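Local coordinates for protein ATP-citrate lyase beta-subunit (Chlorobium limicola, PDB 6HXJ) that probably takes part in ATP-citrate lyase activity, the interconversion of oxaloacetate, acetyl-CoA, ADP and phosphate with citrate, ATP and coenzyme A, at residues I18-N22 with F201-D205; I109-D114 with Q139-D143. One frame throughout, in Å; residues are numbered along the deposited sequence.

Interaction 1 (I18-N22 with F201-D205); sequences IPVPN and FAALD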
loop_
_atom_site.group_PDB
_atom_site.type_symbol
_atom_site.label_atom_id
_atom_site.label_comp_id
_atom_site.label_asym_id
_atom_site.label_seq_id
_atom_site.Cartn_x
_atom_site.Cartn_y
_atom_site.Cartn_z
ATOM N N ILE A 18 -32.843 50.106 37.245
ATOM C CA ILE A 18 -33.660 51.268 36.911
ATOM C C ILE A 18 -35.025 51.056 37.559
ATOM O O ILE A 18 -35.638 49.997 37.362
ATOM C CB ILE A 18 -33.742 51.509 35.389
ATOM C CG1 ILE A 18 -32.352 51.811 34.808
ATOM C CG2 ILE A 18 -34.770 52.604 35.050
ATOM C CD1 ILE A 18 -32.273 51.771 33.304
ATOM N N PRO A 19 -35.484 52.033 38.372
ATOM C CA PRO A 19 -36.768 51.879 39.062
ATOM C C PRO A 19 -37.916 51.522 38.134
ATOM O O PRO A 19 -38.223 52.286 37.233
ATOM C CB PRO A 19 -36.950 53.240 39.717
ATOM C CG PRO A 19 -35.574 53.758 39.922
ATOM C CD PRO A 19 -34.849 53.328 38.703
ATOM N N VAL A 20 -38.482 50.332 38.294
ATOM C CA VAL A 20 -39.580 49.872 37.444
ATOM C C VAL A 20 -40.687 49.259 38.304
ATOM O O VAL A 20 -40.382 48.527 39.252
ATOM C CB VAL A 20 -39.118 48.884 36.330
ATOM C CG1 VAL A 20 -38.182 49.552 35.336
ATOM C CG2 VAL A 20 -38.480 47.640 36.923
ATOM N N PRO A 21 -41.971 49.500 37.959
ATOM C CA PRO A 21 -43.060 48.884 38.713
ATOM C C PRO A 21 -43.065 47.374 38.534
ATOM O O PRO A 21 -42.686 46.872 37.469
ATOM C CB PRO A 21 -44.304 49.504 38.083
ATOM C CG PRO A 21 -43.901 49.873 36.722
ATOM C CD PRO A 21 -42.495 50.318 36.852
ATOM N N ASN A 22 -43.480 46.655 39.584
ATOM C CA ASN A 22 -43.567 45.203 39.536
ATOM C C ASN A 22 -44.546 44.843 38.440
ATOM O O ASN A 22 -45.616 45.439 38.341
ATOM C CB ASN A 22 -43.991 44.621 40.878
ATOM C CG ASN A 22 -43.018 44.898 42.002
ATOM O OD1 ASN A 22 -41.795 44.914 41.818
ATOM N ND2 ASN A 22 -43.544 45.156 43.196
ATOM N N PHE A 201 -38.836 55.814 43.183
ATOM C CA PHE A 201 -39.008 56.150 41.777
ATOM C C PHE A 201 -39.495 54.925 40.982
ATOM O O PHE A 201 -39.246 53.783 41.385
ATOM C CB PHE A 201 -37.675 56.625 41.196
ATOM C CG PHE A 201 -37.236 58.038 41.498
ATOM C CD1 PHE A 201 -36.493 58.323 42.635
ATOM C CD2 PHE A 201 -37.479 59.068 40.593
ATOM C CE1 PHE A 201 -36.042 59.620 42.887
ATOM C CE2 PHE A 201 -37.030 60.367 40.848
ATOM C CZ PHE A 201 -36.320 60.634 41.996
ATOM N N ALA A 202 -40.181 55.164 39.852
ATOM C CA ALA A 202 -40.671 54.128 38.939
ATOM C C ALA A 202 -40.793 54.664 37.523
ATOM O O ALA A 202 -41.338 55.745 37.300
ATOM C CB ALA A 202 -42.016 53.576 39.395
ATOM N N ALA A 203 -40.297 53.883 36.560
ATOM C CA ALA A 203 -40.383 54.166 35.130
ATOM C C ALA A 203 -41.713 53.588 34.693
ATOM O O ALA A 203 -41.847 52.362 34.621
ATOM C CB ALA A 203 -39.248 53.481 34.393
ATOM N N LEU A 204 -42.721 54.445 34.506
ATOM C CA LEU A 204 -44.059 53.971 34.170
ATOM C C LEU A 204 -44.211 53.523 32.706
ATOM O O LEU A 204 -44.657 52.390 32.494
ATOM C CB LEU A 204 -45.125 54.990 34.579
ATOM C CG LEU A 204 -45.989 54.632 35.787
ATOM C CD1 LEU A 204 -45.162 54.182 36.992
ATOM C CD2 LEU A 204 -46.894 55.774 36.146
ATOM N N ASP A 205 -43.841 54.378 31.706
ATOM C CA ASP A 205 -43.942 54.032 30.274
ATOM C C ASP A 205 -42.569 53.931 29.668
ATOM O O ASP A 205 -41.886 54.942 29.499
ATOM C CB ASP A 205 -44.806 55.030 29.474
ATOM C CG ASP A 205 -46.286 55.067 29.834
ATOM O OD1 ASP A 205 -46.926 53.982 29.861
ATOM O OD2 ASP A 205 -46.829 56.186 30.012
#

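Interaction 2 (I109-D114 with Q139-D143); sequences IIGNKD and QIELD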
loop_
_atom_site.group_PDB
_atom_site.type_symbol
_atom_site.label_atom_id
_atom_site.label_comp_id
_atom_site.label_asym_id
_atom_site.label_seq_id
_atom_site.Cartn_x
_atom_site.Cartn_y
_atom_site.Cartn_z
ATOM N N ILE A 109 -32.994 59.087 26.189
ATOM C CA ILE A 109 -31.636 59.029 25.653
ATOM C C ILE A 109 -31.740 58.532 24.193
ATOM O O ILE A 109 -32.232 57.433 23.955
ATOM C CB ILE A 109 -30.653 58.258 26.582
ATOM C CG1 ILE A 109 -29.256 58.197 25.991
ATOM C CG2 ILE A 109 -31.144 56.873 26.999
ATOM C CD1 ILE A 109 -28.151 58.360 27.002
ATOM N N ILE A 110 -31.452 59.429 23.246
ATOM C CA ILE A 110 -31.599 59.183 21.811
ATOM C C ILE A 110 -30.241 59.258 21.165
ATOM O O ILE A 110 -29.563 60.286 21.287
ATOM C CB ILE A 110 -32.657 60.131 21.166
ATOM C CG1 ILE A 110 -32.287 61.629 21.425
ATOM C CG2 ILE A 110 -34.044 59.796 21.717
ATOM C CD1 ILE A 110 -33.367 62.740 21.308
ATOM N N GLY A 111 -29.817 58.154 20.544
ATOM C CA GLY A 111 -28.511 58.059 19.911
ATOM C C GLY A 111 -28.367 58.942 18.692
ATOM O O GLY A 111 -29.364 59.276 18.044
ATOM N N ASN A 112 -27.128 59.342 18.391
ATOM C CA ASN A 112 -26.772 60.193 17.248
ATOM C C ASN A 112 -25.353 59.839 16.763
ATOM O O ASN A 112 -24.666 59.069 17.438
ATOM C CB ASN A 112 -26.890 61.690 17.595
ATOM C CG ASN A 112 -26.138 62.116 18.823
ATOM O OD1 ASN A 112 -24.931 61.897 18.954
ATOM N ND2 ASN A 112 -26.846 62.723 19.757
ATOM N N LYS A 113 -24.913 60.408 15.620
ATOM C CA LYS A 113 -23.630 60.081 14.999
ATOM C C LYS A 113 -22.433 60.200 15.934
ATOM O O LYS A 113 -21.462 59.475 15.748
ATOM C CB LYS A 113 -23.397 60.874 13.695
ATOM C CG LYS A 113 -23.393 62.392 13.849
ATOM C CD LYS A 113 -23.134 63.160 12.538
ATOM C CE LYS A 113 -22.787 64.629 12.770
ATOM N NZ LYS A 113 -23.955 65.464 13.202
ATOM N N ASP A 114 -22.531 61.051 16.966
ATOM C CA ASP A 114 -21.458 61.356 17.930
ATOM C C ASP A 114 -21.613 60.701 19.310
ATOM O O ASP A 114 -20.751 60.851 20.154
ATOM C CB ASP A 114 -21.306 62.895 18.076
ATOM C CG ASP A 114 -21.034 63.644 16.764
ATOM O OD1 ASP A 114 -20.197 63.154 15.947
ATOM O OD2 ASP A 114 -21.638 64.727 16.563
ATOM N N GLN A 139 -25.359 66.431 25.448
ATOM C CA GLN A 139 -24.841 65.494 24.471
ATOM C C GLN A 139 -23.751 64.642 25.112
ATOM O O GLN A 139 -22.753 65.172 25.604
ATOM C CB GLN A 139 -24.334 66.238 23.235
ATOM C CG GLN A 139 -23.421 65.431 22.304
ATOM C CD GLN A 139 -24.144 64.392 21.535
ATOM O OE1 GLN A 139 -25.320 64.528 21.222
ATOM N NE2 GLN A 139 -23.451 63.331 21.200
ATOM N N ILE A 140 -23.979 63.325 25.151
ATOM C CA ILE A 140 -23.030 62.360 25.686
ATOM C C ILE A 140 -22.172 61.902 24.534
ATOM O O ILE A 140 -22.658 61.203 23.648
ATOM C CB ILE A 140 -23.727 61.185 26.424
ATOM C CG1 ILE A 140 -24.487 61.699 27.652
ATOM C CG2 ILE A 140 -22.712 60.106 26.831
ATOM C CD1 ILE A 140 -25.752 61.138 27.787
ATOM N N GLU A 141 -20.906 62.324 24.516
ATOM C CA GLU A 141 -19.963 61.900 23.484
ATOM C C GLU A 141 -19.654 60.436 23.677
ATOM O O GLU A 141 -19.626 59.962 24.819
ATOM C CB GLU A 141 -18.697 62.743 23.502
ATOM C CG GLU A 141 -18.864 64.064 22.761
ATOM C CD GLU A 141 -19.278 63.958 21.300
ATOM O OE1 GLU A 141 -18.520 63.350 20.504
ATOM O OE2 GLU A 141 -20.362 64.484 20.955
ATOM N N LEU A 142 -19.553 59.705 22.566
ATOM C CA LEU A 142 -19.329 58.260 22.524
ATOM C C LEU A 142 -18.123 57.844 23.382
ATOM O O LEU A 142 -17.017 58.380 23.211
ATOM C CB LEU A 142 -19.178 57.821 21.063
ATOM C CG LEU A 142 -19.164 56.335 20.770
ATOM C CD1 LEU A 142 -20.546 55.722 20.862
ATOM C CD2 LEU A 142 -18.627 56.101 19.416
ATOM N N ASP A 143 -18.394 56.953 24.373
ATOM C CA ASP A 143 -17.446 56.409 25.363
ATOM C C ASP A 143 -16.865 57.473 26.330
ATOM O O ASP A 143 -15.900 57.188 27.044
ATOM C CB ASP A 143 -16.313 55.582 24.679
ATOM C CG ASP A 143 -16.784 54.419 23.818
ATOM O OD1 ASP A 143 -17.701 53.684 24.256
ATOM O OD2 ASP A 143 -16.206 54.220 22.720
#

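Interaction 1 (I18-N22 with F201-D205)
Pro-19 and Ala-203 join a loop with two prolines to strand 200-210 in the ATP-grasp domain. The loop follows helix 6-15, and the strand belongs to an antiparallel sheet. The two backbones come closest at Pro-19 and Ala-202, whose CA atoms are 4.5 Å apart.

The polar part is a single backbone hydrogen bond, from Ala-203 N to Pro-19 O (2.7 Å), with an angle of 145° at the hydrogen. The donor sits 38° above the carbonyl plane. With this one backbone bond and no regular structure in 18-22, the loop does not pair as a strand. Ala-202 CA adds a CA-H...O contact to the same Pro-19 O at 3.5 Å, so this oxygen meets two successive residues of the strand. Ala-202 and Leu-204 bond through their backbones to Val-193 and Pro-191 of strand 184-195, while Ala-203 N serves the loop.

The apolar part is a set of separate van der Waals contacts. Pro-19 and Phe-201 lie side by side and point the same way, with Pro-19 CB 3.8 Å from Phe-201 CB; the Phe-201 side chain also touches Ile-164, Arg-167 and Ile-171 of helix 163-181. Pro-21 CD reaches Ala-202 CB at 4.2 Å, and Pro-21 CG approaches Leu-204 CD1 at 4.5 Å. At the far ends of the two segments, Asn-22 N bonds to Glu-97 and Asp-205 forms a salt bridge with Lys-50.

The CB of Val-20 points away from the strand, yet one branch still touches it: with CG1 beside the backbone N (chi1 -65°), Val-20 CG1 lies 4.2 Å from Ala-203 CB.

Interaction 2 (I109-D114 with Q139-D143)
Asn-112 and Gln-139 meet amide to amide, arriving from opposite directions and exchanging two hydrogen bonds. Gln-139 NE2 donates to Asn-112 OD1 at 3.0 Å, and Asn-112 ND2 returns a bond to Gln-139 OE1 at 2.8 Å. Each donor lies in the plane of the carbonyl it addresses, on a lone pair, but the amide planes are twisted 36° apart, so the pair is reciprocal without being flat.

A backbone bond stands beside it: Leu-142 N donates to Asp-114 O (2.9 Å), with an angle of 151° at the hydrogen. Glu-141 CA adds a CA-H...O contact to that oxygen at 3.6 Å. Deeper, Ile-109 CD1 meets Ile-140 CD1 at 3.8 Å, the two side chains crossing at about a right angle; both pack on Ile-176 of helix 163-181.

The Asn-112 amide is positioned by the turn between strands 104-112 and 115-121. Its CG stands between its own backbone N and carbonyl carbon (chi1 53°), which lets OD1 accept from Asp-114 N at 3.2 Å and close an Asx turn. Gln-139 comes from strand 136-141, its chain bent at the second torsion, and NE2 also gives a weak bond to Glu-141 OE2. Strand 115-121 separates the two strands in the sheet, so these side chains bridge non-neighbouring strands. Further out, basic side chains of another protein chain pair with the Asp-143 carboxylate and donate hydrogen bonds to Asn-112 O and Leu-142 O.

Asp-114 OD2 and Glu-141 OE2 are 4.6 Å apart and, if both carboxylates are ionised, would probably repel mildly; meanwhile Asn-112 OD1, gripped by two donors, ties the turn to strand 136-141, outermost of the sheet within this chain.

How the interactions relate
Interactions 1 and 2 both belong to the ATP-grasp domain and reach the same antiparallel sheet, yet they do not touch: their centres are 24 Å apart and their nearest atoms about 8 Å. Along the chain, 109-114 and 139-143 are nested inside the loop that 18-22 and 201-205 close. Strand 184-195 links them, pairing with strand 200-210 and with strand 104-112 within the sheet. Helix 163-181 links them as well, receiving Phe-201 on Ile-171 and Ile-109 on Leu-175. Another protein chain reaches interaction 2 but does not touch the segments of interaction 1.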